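Local coordinates for protein ofchtiv-allosamidin (Ostrinia furnacalis, PDB 6JMB) that probably hydrolyses chitin as a group IV insect chitinase of glycosyl hydrolase family 18, and binds the inhibitor allosamidin in its active-site cleft, at residues K4-Y9 and T366-L371; W345-D350 and P362-I367. All coordinates share one frame; numbering follows the deposited sequence.

Both contacts pack parts of the TIM barrel against the same C-terminal helix, 362-373, and share T366 and I367; their centres lie about 9 Å apart. In contact 1 the first strand of the chain, 5-11, meets the later part of that helix, bringing the two ends of the chain together. Contact 2 joins the loop that follows strand 341-345 to the first turns of the helix, only a dozen residues further along. The two barrel strands are parallel neighbours, and a probable hydrogen bond from I347 N to Y9 O ties the contacts directly. Y9 and W345, which both touch the allosamizoline, thus sit on adjoining strands backed by one helix.

Contact 1. Residues K4-Y9 and T366-L371; sequences KIVVCY and TINTVL. With AMI (allosamizoline), chain C.
V6 and L371 carry most of this contact, with K4 adding a looser border. The valine's CG2 meets L371 CD1 at 3.5 Å, the closest approach between the two segments. With CG1 anti to the backbone N (chi1 178°), CG2 is placed beside that nitrogen and faces the helix. I367 CG2 reaches the same methyl at 4.1 Å, one helical turn before L371, and N368 OD1 comes to 4.0 Å with its side chain crossing the valine at about a right angle. The amide of N368 is held by its ND2, which bonds to L364 O and L32 O. L371 CD1 also lies 3.9 Å from the carbonyl oxygen I5 O, in van der Waals contact with the strand backbone. K4 touches with its aliphatic part, CG lying 4.4 Å from L371 CD2, while its NZ turns away to L339 O. Farther along the strand, Y9 sets one ring face against allosamizoline, whose C9 lies 3.5 Å above the plane toward the rim. The helix runs nearly antiparallel to strand 5-9, at 167° and 9.6 Å between the short axes. Strand 5-11 pairs in parallel with 35-43 and 341-345, and helix 324-336 packs alongside helix 362-373.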
ATOM      1  N   LYS A   4      -1.276  -1.072 -18.826  1.00 18.98           N
ATOM      2  CA  LYS A   4      -1.284  -1.613 -17.469  1.00 16.02           C
ATOM      3  C   LYS A   4      -0.021  -1.171 -16.741  1.00 16.03           C
ATOM      4  O   LYS A   4       1.069  -1.128 -17.320  1.00 18.74           O
ATOM      5  CB  LYS A   4      -1.327  -3.142 -17.497  1.00 20.56           C
ATOM      6  CG  LYS A   4      -2.583  -3.756 -18.109  1.00 22.39           C
ATOM      7  CD  LYS A   4      -3.854  -3.170 -17.527  1.00 21.74           C
ATOM      8  CE  LYS A   4      -5.076  -3.965 -17.960  1.00 26.04           C
ATOM      9  NZ  LYS A   4      -6.293  -3.115 -17.972  1.00 27.77           N
ATOM     10  N   ILE A   5      -0.167  -0.830 -15.460  1.00 12.21           N
ATOM     11  CA  ILE A   5       0.961  -0.341 -14.677  1.00 12.31           C
ATOM     12  C   ILE A   5       1.137  -1.177 -13.416  1.00 10.39           C
ATOM     13  O   ILE A   5       0.214  -1.839 -12.932  1.00 10.96           O
ATOM     14  CB  ILE A   5       0.865   1.167 -14.342  1.00 12.37           C
ATOM     15  CG1 ILE A   5      -0.339   1.460 -13.445  1.00 13.71           C
ATOM     16  CG2 ILE A   5       0.831   2.005 -15.626  1.00 15.74           C
ATOM     17  CD1 ILE A   5      -0.425   2.918 -13.017  1.00 14.35           C
ATOM     18  N   VAL A   6       2.362  -1.158 -12.903  1.00 10.44           N
ATOM     19  CA  VAL A   6       2.726  -1.834 -11.666  1.00 10.09           C
ATOM     20  C   VAL A   6       3.396  -0.783 -10.795  1.00 10.27           C
ATOM     21  O   VAL A   6       4.495  -0.316 -11.115  1.00 11.26           O
ATOM     22  CB  VAL A   6       3.663  -3.025 -11.914  1.00 10.50           C
ATOM     23  CG1 VAL A   6       4.060  -3.667 -10.603  1.00 11.93           C
ATOM     24  CG2 VAL A   6       2.989  -4.050 -12.813  1.00 12.86           C
ATOM     25  N   VAL A   7       2.732  -0.396  -9.713  1.00 10.34           N
ATOM     26  CA  VAL A   7       3.186   0.689  -8.846  1.00 10.27           C
ATOM     27  C   VAL A   7       3.810   0.057  -7.608  1.00  9.55           C
ATOM     28  O   VAL A   7       3.102  -0.510  -6.764  1.00 10.80           O
ATOM     29  CB  VAL A   7       2.028   1.630  -8.485  1.00  9.47           C
ATOM     30  CG1 VAL A   7       2.507   2.761  -7.574  1.00 11.58           C
ATOM     31  CG2 VAL A   7       1.381   2.192  -9.748  1.00 11.28           C
ATOM     32  N   CYS A   8       5.133   0.140  -7.495  1.00 10.51           N
ATOM     33  CA  CYS A   8       5.875  -0.500  -6.414  1.00 11.05           C
ATOM     34  C   CYS A   8       6.249   0.540  -5.370  1.00 10.58           C
ATOM     35  O   CYS A   8       7.035   1.444  -5.662  1.00 11.37           O
ATOM     36  CB  CYS A   8       7.174  -1.099  -6.944  1.00 11.19           C
ATOM     37  SG  CYS A   8       6.984  -2.418  -8.151  1.00 15.16           S
ATOM     38  N   TYR A   9       5.752   0.373  -4.149  1.00  8.63           N
ATOM     39  CA  TYR A   9       6.217   1.193  -3.036  1.00  8.33           C
ATOM     40  C   TYR A   9       7.422   0.548  -2.371  1.00  9.08           C
ATOM     41  O   TYR A   9       7.487  -0.678  -2.222  1.00 10.13           O
ATOM     42  CB  TYR A   9       5.116   1.357  -1.993  1.00  9.42           C
ATOM     43  CG  TYR A   9       4.072   2.370  -2.363  1.00  9.42           C
ATOM     44  CD1 TYR A   9       2.986   2.028  -3.152  1.00 12.18           C
ATOM     45  CD2 TYR A   9       4.174   3.680  -1.915  1.00 10.13           C
ATOM     46  CE1 TYR A   9       2.036   2.967  -3.480  1.00 11.66           C
ATOM     47  CE2 TYR A   9       3.223   4.626  -2.239  1.00 10.39           C
ATOM     48  CZ  TYR A   9       2.147   4.257  -3.011  1.00 11.08           C
ATOM     49  OH  TYR A   9       1.172   5.180  -3.337  1.00 13.66           O
ATOM     50  N   THR A 366       4.704 -12.635 -10.285  1.00 10.63           N
ATOM     51  CA  THR A 366       3.330 -13.070 -10.527  1.00 11.61           C
ATOM     52  C   THR A 366       2.475 -11.916 -11.040  1.00 10.97           C
ATOM     53  O   THR A 366       1.720 -12.071 -12.009  1.00 12.39           O
ATOM     54  CB  THR A 366       2.731 -13.661  -9.249  1.00 11.43           C
ATOM     55  OG1 THR A 366       3.454 -14.843  -8.888  1.00 13.63           O
ATOM     56  CG2 THR A 366       1.272 -14.029  -9.467  1.00 12.44           C
ATOM     57  N   ILE A 367       2.580 -10.749 -10.403  1.00 11.22           N
ATOM     58  CA  ILE A 367       1.815  -9.585 -10.844  1.00 11.24           C
ATOM     59  C   ILE A 367       2.130  -9.257 -12.297  1.00 10.46           C
ATOM     60  O   ILE A 367       1.224  -9.064 -13.120  1.00 11.93           O
ATOM     61  CB  ILE A 367       2.090  -8.384  -9.922  1.00 10.60           C
ATOM     62  CG1 ILE A 367       1.513  -8.644  -8.535  1.00 11.30           C
ATOM     63  CG2 ILE A 367       1.495  -7.118 -10.517  1.00 13.08           C
ATOM     64  CD1 ILE A 367       2.028  -7.682  -7.478  1.00 13.67           C
ATOM     65  N   ASN A 368       3.420  -9.201 -12.636  1.00 11.42           N
ATOM     66  CA  ASN A 368       3.814  -8.837 -13.993  1.00 12.41           C
ATOM     67  C   ASN A 368       3.326  -9.872 -15.000  1.00 11.69           C
ATOM     68  O   ASN A 368       2.845  -9.516 -16.083  1.00 13.56           O
ATOM     69  CB  ASN A 368       5.333  -8.681 -14.063  1.00 12.72           C
ATOM     70  CG  ASN A 368       5.802  -7.322 -13.568  1.00 14.04           C
ATOM     71  OD1 ASN A 368       5.921  -6.378 -14.347  1.00 16.26           O
ATOM     72  ND2 ASN A 368       6.066  -7.217 -12.271  1.00 12.76           N
ATOM     73  N   THR A 369       3.430 -11.155 -14.650  1.00 12.05           N
ATOM     74  CA  THR A 369       3.035 -12.233 -15.551  1.00 13.16           C
ATOM     75  C   THR A 369       1.534 -12.211 -15.813  1.00 13.62           C
ATOM     76  O   THR A 369       1.092 -12.291 -16.965  1.00 13.59           O
ATOM     77  CB  THR A 369       3.457 -13.570 -14.935  1.00 14.38           C
ATOM     78  OG1 THR A 369       4.886 -13.670 -14.949  1.00 19.52           O
ATOM     79  CG2 THR A 369       2.865 -14.737 -15.706  1.00 18.40           C
ATOM     80  N   VAL A 370       0.732 -12.084 -14.755  1.00 12.55           N
ATOM     81  CA  VAL A 370      -0.713 -12.133 -14.941  1.00 13.25           C
ATOM     82  C   VAL A 370      -1.232 -10.889 -15.659  1.00 13.51           C
ATOM     83  O   VAL A 370      -2.187 -10.972 -16.445  1.00 13.18           O
ATOM     84  CB  VAL A 370      -1.413 -12.403 -13.598  1.00 12.97           C
ATOM     85  CG1 VAL A 370      -2.924 -12.460 -13.783  1.00 15.09           C
ATOM     86  CG2 VAL A 370      -0.902 -13.704 -13.005  1.00 13.90           C
ATOM     87  N   LEU A 371      -0.623  -9.720 -15.422  1.00 12.29           N
ATOM     88  CA  LEU A 371      -0.998  -8.532 -16.185  1.00 13.89           C
ATOM     89  C   LEU A 371      -0.639  -8.683 -17.659  1.00 14.84           C
ATOM     90  O   LEU A 371      -1.419  -8.294 -18.535  1.00 17.07           O
ATOM     91  CB  LEU A 371      -0.327  -7.287 -15.605  1.00 13.39           C
ATOM     92  CG  LEU A 371      -0.905  -6.753 -14.299  1.00 13.02           C
ATOM     93  CD1 LEU A 371      -0.044  -5.613 -13.789  1.00 12.62           C
ATOM     94  CD2 LEU A 371      -2.332  -6.274 -14.503  1.00 14.10           C
TER
HETATM   95  C1  AMI C 501       0.067   1.673   3.833  1.00 11.03           C
HETATM   96  C2  AMI C 501       0.535   3.120   4.266  1.00 10.26           C
HETATM   97  C3  AMI C 501       1.777   2.893   4.973  1.00 10.71           C
HETATM   98  C4  AMI C 501       1.602   1.470   5.644  1.00 11.28           C
HETATM   99  C5  AMI C 501       1.067   0.708   4.526  1.00 10.67           C
HETATM  100  C6  AMI C 501       0.383  -0.640   4.962  1.00 12.13           C
HETATM  101  C7  AMI C 501       0.555   2.920   2.063  1.00 10.95           C
HETATM  102  C8  AMI C 501       0.971   4.702   0.294  1.00 12.48           C
HETATM  103  C9  AMI C 501       0.498   2.284  -0.411  1.00 11.28           C
HETATM  104  N2  AMI C 501       0.681   3.793   3.155  1.00 10.75           N
HETATM  105  N7  AMI C 501       0.675   3.309   0.653  1.00 11.24           N
HETATM  106  O3  AMI C 501       2.028   3.943   5.905  1.00 11.72           O
HETATM  107  O4  AMI C 501       2.811   0.843   6.052  1.00 10.51           O
HETATM  108  O6  AMI C 501      -0.593  -0.351   5.942  1.00 13.86           O
HETATM  109  O7  AMI C 501       0.281   1.629   2.405  1.00 10.96           O

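Contact 2. Residues W345-D350 and P362-I367; sequences WSIETD and PLLNTI. With AMI (allosamizoline), chain C; NAA (2-acetamido-2-deoxy-beta-D-allopyranose), chain B.
The indole of W345 is layered between ligand and protein: allosamizoline C5 lies 3.5 Å above one face, S346 CB 3.6 Å from the opposite face, both offset toward the rim. At the ring edge, in plane, NE1 donates a hydrogen bond of 2.9 Å to O7 of the 2-acetamido-2-deoxy-beta-D-allopyranose, with an N-H...O angle of 162°. With an alanine here, the allosamizoline is likely to lose the indole face it lies on, and the sugar's O7 the N-H that binds it. The peptide bond between W345 and S346 is cis, and S346 OG donates to E348 OE2, approaching from above the carboxylate plane.

At the other end of the loop segment, D350 projects its carboxylate onto the start of helix 362-373, CG lying anti to the backbone N (chi1 -155°). Its OD1 accepts from L363 N at 3.0 Å through the syn lone pair, while OD2 takes L364 N at 2.8 Å, 28° out of the carboxylate plane. The two bonds fix the carboxylate's rotation and engage backbone N-H groups of the first turn, where the helix dipole would probably favour its negative charge. Beside it, I347 CD1 packs on L364 CD2 at 3.8 Å. A tryptophan with a cis peptide after it, ending the last barrel strand against the bound allosamizoline, is typical of the family 18 chitinase active site.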
ATOM      1  N   TRP A 345       2.167  -2.708  -1.609  1.00 10.33           N
ATOM      2  CA  TRP A 345       2.902  -2.358  -0.400  1.00  8.79           C
ATOM      3  C   TRP A 345       3.411  -3.668   0.181  1.00  9.50           C
ATOM      4  O   TRP A 345       2.606  -4.481   0.652  1.00  9.70           O
ATOM      5  CB  TRP A 345       2.000  -1.667   0.627  1.00 10.09           C
ATOM      6  CG  TRP A 345       2.833  -1.223   1.777  1.00  9.26           C
ATOM      7  CD1 TRP A 345       3.162  -1.956   2.893  1.00  9.47           C
ATOM      8  CD2 TRP A 345       3.534   0.018   1.887  1.00  9.52           C
ATOM      9  NE1 TRP A 345       4.010  -1.223   3.702  1.00 10.65           N
ATOM     10  CE2 TRP A 345       4.254  -0.015   3.103  1.00  9.93           C
ATOM     11  CE3 TRP A 345       3.619   1.158   1.083  1.00  9.97           C
ATOM     12  CZ2 TRP A 345       5.046   1.052   3.529  1.00 10.58           C
ATOM     13  CZ3 TRP A 345       4.402   2.215   1.509  1.00 10.40           C
ATOM     14  CH2 TRP A 345       5.102   2.155   2.722  1.00 10.33           C
ATOM     15  N   SER A 346       4.729  -3.906   0.137  1.00 10.25           N
ATOM     16  CA  SER A 346       5.764  -3.062  -0.453  1.00  9.45           C
ATOM     17  C   SER A 346       6.864  -4.023  -0.907  1.00  9.43           C
ATOM     18  O   SER A 346       6.912  -5.182  -0.473  1.00  9.85           O
ATOM     19  CB  SER A 346       6.317  -2.075   0.579  1.00 11.22           C
ATOM     20  OG  SER A 346       6.608  -2.726   1.805  1.00 12.40           O
ATOM     21  N   ILE A 347       7.755  -3.532  -1.771  1.00  8.93           N
ATOM     22  CA  ILE A 347       8.646  -4.422  -2.512  1.00  9.21           C
ATOM     23  C   ILE A 347       9.620  -5.146  -1.590  1.00 10.03           C
ATOM     24  O   ILE A 347      10.027  -6.283  -1.873  1.00 10.27           O
ATOM     25  CB  ILE A 347       9.349  -3.638  -3.639  1.00 10.48           C
ATOM     26  CG1 ILE A 347      10.075  -4.588  -4.599  1.00 11.98           C
ATOM     27  CG2 ILE A 347      10.284  -2.573  -3.066  1.00 11.29           C
ATOM     28  CD1 ILE A 347      10.597  -3.896  -5.861  1.00 14.38           C
ATOM     29  N   GLU A 348       9.994  -4.522  -0.471  1.00  9.34           N
ATOM     30  CA  GLU A 348      11.054  -5.048   0.373  1.00  9.67           C
ATOM     31  C   GLU A 348      10.652  -6.291   1.155  1.00  9.98           C
ATOM     32  O   GLU A 348      11.517  -6.878   1.817  1.00 10.98           O
ATOM     33  CB  GLU A 348      11.575  -3.960   1.309  1.00 10.74           C
ATOM     34  CG  GLU A 348      10.590  -3.550   2.388  1.00 10.38           C
ATOM     35  CD  GLU A 348       9.664  -2.429   1.966  1.00  9.68           C
ATOM     36  OE1 GLU A 348       9.680  -2.022   0.782  1.00 11.79           O
ATOM     37  OE2 GLU A 348       8.900  -1.949   2.830  1.00 12.35           O
ATOM     38  N   THR A 349       9.386  -6.718   1.101  1.00  9.77           N
ATOM     39  CA  THR A 349       8.991  -7.968   1.748  1.00  9.59           C
ATOM     40  C   THR A 349       8.499  -9.027   0.770  1.00  9.53           C
ATOM     41  O   THR A 349       7.948 -10.043   1.208  1.00 10.04           O
ATOM     42  CB  THR A 349       7.987  -7.761   2.887  1.00  9.86           C
ATOM     43  OG1 THR A 349       6.778  -7.199   2.368  1.00 10.61           O
ATOM     44  CG2 THR A 349       8.559  -6.839   3.962  1.00 11.43           C
ATOM     45  N   ASP A 350       8.662  -8.824  -0.536  1.00  8.97           N
ATOM     46  CA  ASP A 350       8.624  -9.977  -1.417  1.00  8.89           C
ATOM     47  C   ASP A 350       9.769 -10.904  -1.013  1.00 10.25           C
ATOM     48  O   ASP A 350      10.683 -10.519  -0.276  1.00 10.38           O
ATOM     49  CB  ASP A 350       8.780  -9.531  -2.878  1.00 10.02           C
ATOM     50  CG  ASP A 350       8.158 -10.510  -3.884  1.00  8.95           C
ATOM     51  OD1 ASP A 350       7.821 -11.664  -3.531  1.00 10.83           O
ATOM     52  OD2 ASP A 350       8.008 -10.113  -5.060  1.00 10.14           O
ATOM     53  N   PRO A 362       8.839 -13.611  -6.146  1.00 10.28           N
ATOM     54  CA  PRO A 362       7.722 -14.410  -6.685  1.00 10.57           C
ATOM     55  C   PRO A 362       6.414 -13.645  -6.749  1.00 10.71           C
ATOM     56  O   PRO A 362       5.660 -13.800  -7.717  1.00 11.03           O
ATOM     57  CB  PRO A 362       7.641 -15.599  -5.719  1.00 11.68           C
ATOM     58  CG  PRO A 362       8.242 -15.079  -4.439  1.00 11.32           C
ATOM     59  CD  PRO A 362       9.350 -14.168  -4.881  1.00 10.82           C
ATOM     60  N   LEU A 363       6.112 -12.824  -5.743  1.00 10.57           N
ATOM     61  CA  LEU A 363       4.861 -12.077  -5.787  1.00  9.27           C
ATOM     62  C   LEU A 363       4.882 -11.043  -6.901  1.00  9.57           C
ATOM     63  O   LEU A 363       3.900 -10.900  -7.642  1.00 10.42           O
ATOM     64  CB  LEU A 363       4.604 -11.405  -4.442  1.00  9.04           C
ATOM     65  CG  LEU A 363       4.445 -12.359  -3.254  1.00 10.04           C
ATOM     66  CD1 LEU A 363       4.062 -11.567  -2.011  1.00 10.96           C
ATOM     67  CD2 LEU A 363       3.415 -13.445  -3.567  1.00 11.56           C
ATOM     68  N   LEU A 364       5.994 -10.319  -7.036  1.00  8.89           N
ATOM     69  CA  LEU A 364       6.088  -9.272  -8.044  1.00  9.39           C
ATOM     70  C   LEU A 364       6.130  -9.858  -9.452  1.00 10.41           C
ATOM     71  O   LEU A 364       5.488  -9.330 -10.370  1.00 11.08           O
ATOM     72  CB  LEU A 364       7.306  -8.397  -7.753  1.00 10.52           C
ATOM     73  CG  LEU A 364       7.454  -7.109  -8.562  1.00 11.62           C
ATOM     74  CD1 LEU A 364       6.176  -6.288  -8.575  1.00 12.28           C
ATOM     75  CD2 LEU A 364       8.600  -6.293  -7.993  1.00 12.41           C
ATOM     76  N   ASN A 365       6.859 -10.962  -9.644  1.00 10.59           N
ATOM     77  CA  ASN A 365       6.835 -11.632 -10.942  1.00 11.54           C
ATOM     78  C   ASN A 365       5.436 -12.129 -11.281  1.00 11.26           C
ATOM     79  O   ASN A 365       5.002 -12.038 -12.437  1.00 12.62           O
ATOM     80  CB  ASN A 365       7.846 -12.779 -10.978  1.00 11.40           C
ATOM     81  CG  ASN A 365       9.231 -12.317 -11.372  1.00 14.28           C
ATOM     82  OD1 ASN A 365       9.460 -11.900 -12.510  1.00 16.75           O
ATOM     83  ND2 ASN A 365      10.165 -12.389 -10.435  1.00 14.46           N
ATOM     84  N   THR A 366       4.704 -12.635 -10.285  1.00 10.63           N
ATOM     85  CA  THR A 366       3.330 -13.070 -10.527  1.00 11.61           C
ATOM     86  C   THR A 366       2.475 -11.916 -11.040  1.00 10.97           C
ATOM     87  O   THR A 366       1.720 -12.071 -12.009  1.00 12.39           O
ATOM     88  CB  THR A 366       2.731 -13.661  -9.249  1.00 11.43           C
ATOM     89  OG1 THR A 366       3.454 -14.843  -8.888  1.00 13.63           O
ATOM     90  CG2 THR A 366       1.272 -14.029  -9.467  1.00 12.44           C
ATOM     91  N   ILE A 367       2.580 -10.749 -10.403  1.00 11.22           N
ATOM     92  CA  ILE A 367       1.815  -9.585 -10.844  1.00 11.24           C
ATOM     93  C   ILE A 367       2.130  -9.257 -12.297  1.00 10.46           C
ATOM     94  O   ILE A 367       1.224  -9.064 -13.120  1.00 11.93           O
ATOM     95  CB  ILE A 367       2.090  -8.384  -9.922  1.00 10.60           C
ATOM     96  CG1 ILE A 367       1.513  -8.644  -8.535  1.00 11.30           C
ATOM     97  CG2 ILE A 367       1.495  -7.118 -10.517  1.00 13.08           C
ATOM     98  CD1 ILE A 367       2.028  -7.682  -7.478  1.00 13.67           C
TER
HETATM   99  C1  AMI C 501       0.067   1.673   3.833  1.00 11.03           C
HETATM  100  C2  AMI C 501       0.535   3.120   4.266  1.00 10.26           C
HETATM  101  C3  AMI C 501       1.777   2.893   4.973  1.00 10.71           C
HETATM  102  C4  AMI C 501       1.602   1.470   5.644  1.00 11.28           C
HETATM  103  C5  AMI C 501       1.067   0.708   4.526  1.00 10.67           C
HETATM  104  C6  AMI C 501       0.383  -0.640   4.962  1.00 12.13           C
HETATM  105  C7  AMI C 501       0.555   2.920   2.063  1.00 10.95           C
HETATM  106  C8  AMI C 501       0.971   4.702   0.294  1.00 12.48           C
HETATM  107  C9  AMI C 501       0.498   2.284  -0.411  1.00 11.28           C
HETATM  108  N2  AMI C 501       0.681   3.793   3.155  1.00 10.75           N
HETATM  109  N7  AMI C 501       0.675   3.309   0.653  1.00 11.24           N
HETATM  110  O3  AMI C 501       2.028   3.943   5.905  1.00 11.72           O
HETATM  111  O4  AMI C 501       2.811   0.843   6.052  1.00 10.51           O
HETATM  112  O6  AMI C 501      -0.593  -0.351   5.942  1.00 13.86           O
HETATM  113  O7  AMI C 501       0.281   1.629   2.405  1.00 10.96           O
HETATM  114  C1  NAA B   1       3.246   1.224   7.320  1.00 11.11           C
HETATM  115  C2  NAA B   1       4.218   0.183   7.852  1.00 10.81           C
HETATM  116  C3  NAA B   1       4.861   0.602   9.120  1.00 13.48           C
HETATM  117  C4  NAA B   1       5.549   1.945   8.957  1.00 14.28           C
HETATM  118  C5  NAA B   1       4.541   2.968   8.452  1.00 11.56           C
HETATM  119  C6  NAA B   1       5.145   4.316   8.203  1.00 10.66           C
HETATM  120  C7  NAA B   1       3.647  -2.216   7.161  1.00 12.82           C
HETATM  121  C8  NAA B   1       2.748  -3.445   7.331  1.00 14.88           C
HETATM  122  N2  NAA B   1       3.371  -1.045   8.030  1.00 12.91           N
HETATM  123  O3  NAA B   1       3.821   0.674  10.143  1.00 14.96           O
HETATM  124  O4  NAA B   1       6.086   2.442  10.200  1.00 15.49           O
HETATM  125  O5  NAA B   1       3.996   2.500   7.179  1.00 10.91           O
HETATM  126  O6  NAA B   1       4.100   5.184   7.821  1.00 11.54           O
HETATM  127  O7  NAA B   1       4.530  -2.193   6.391  1.00 12.03           O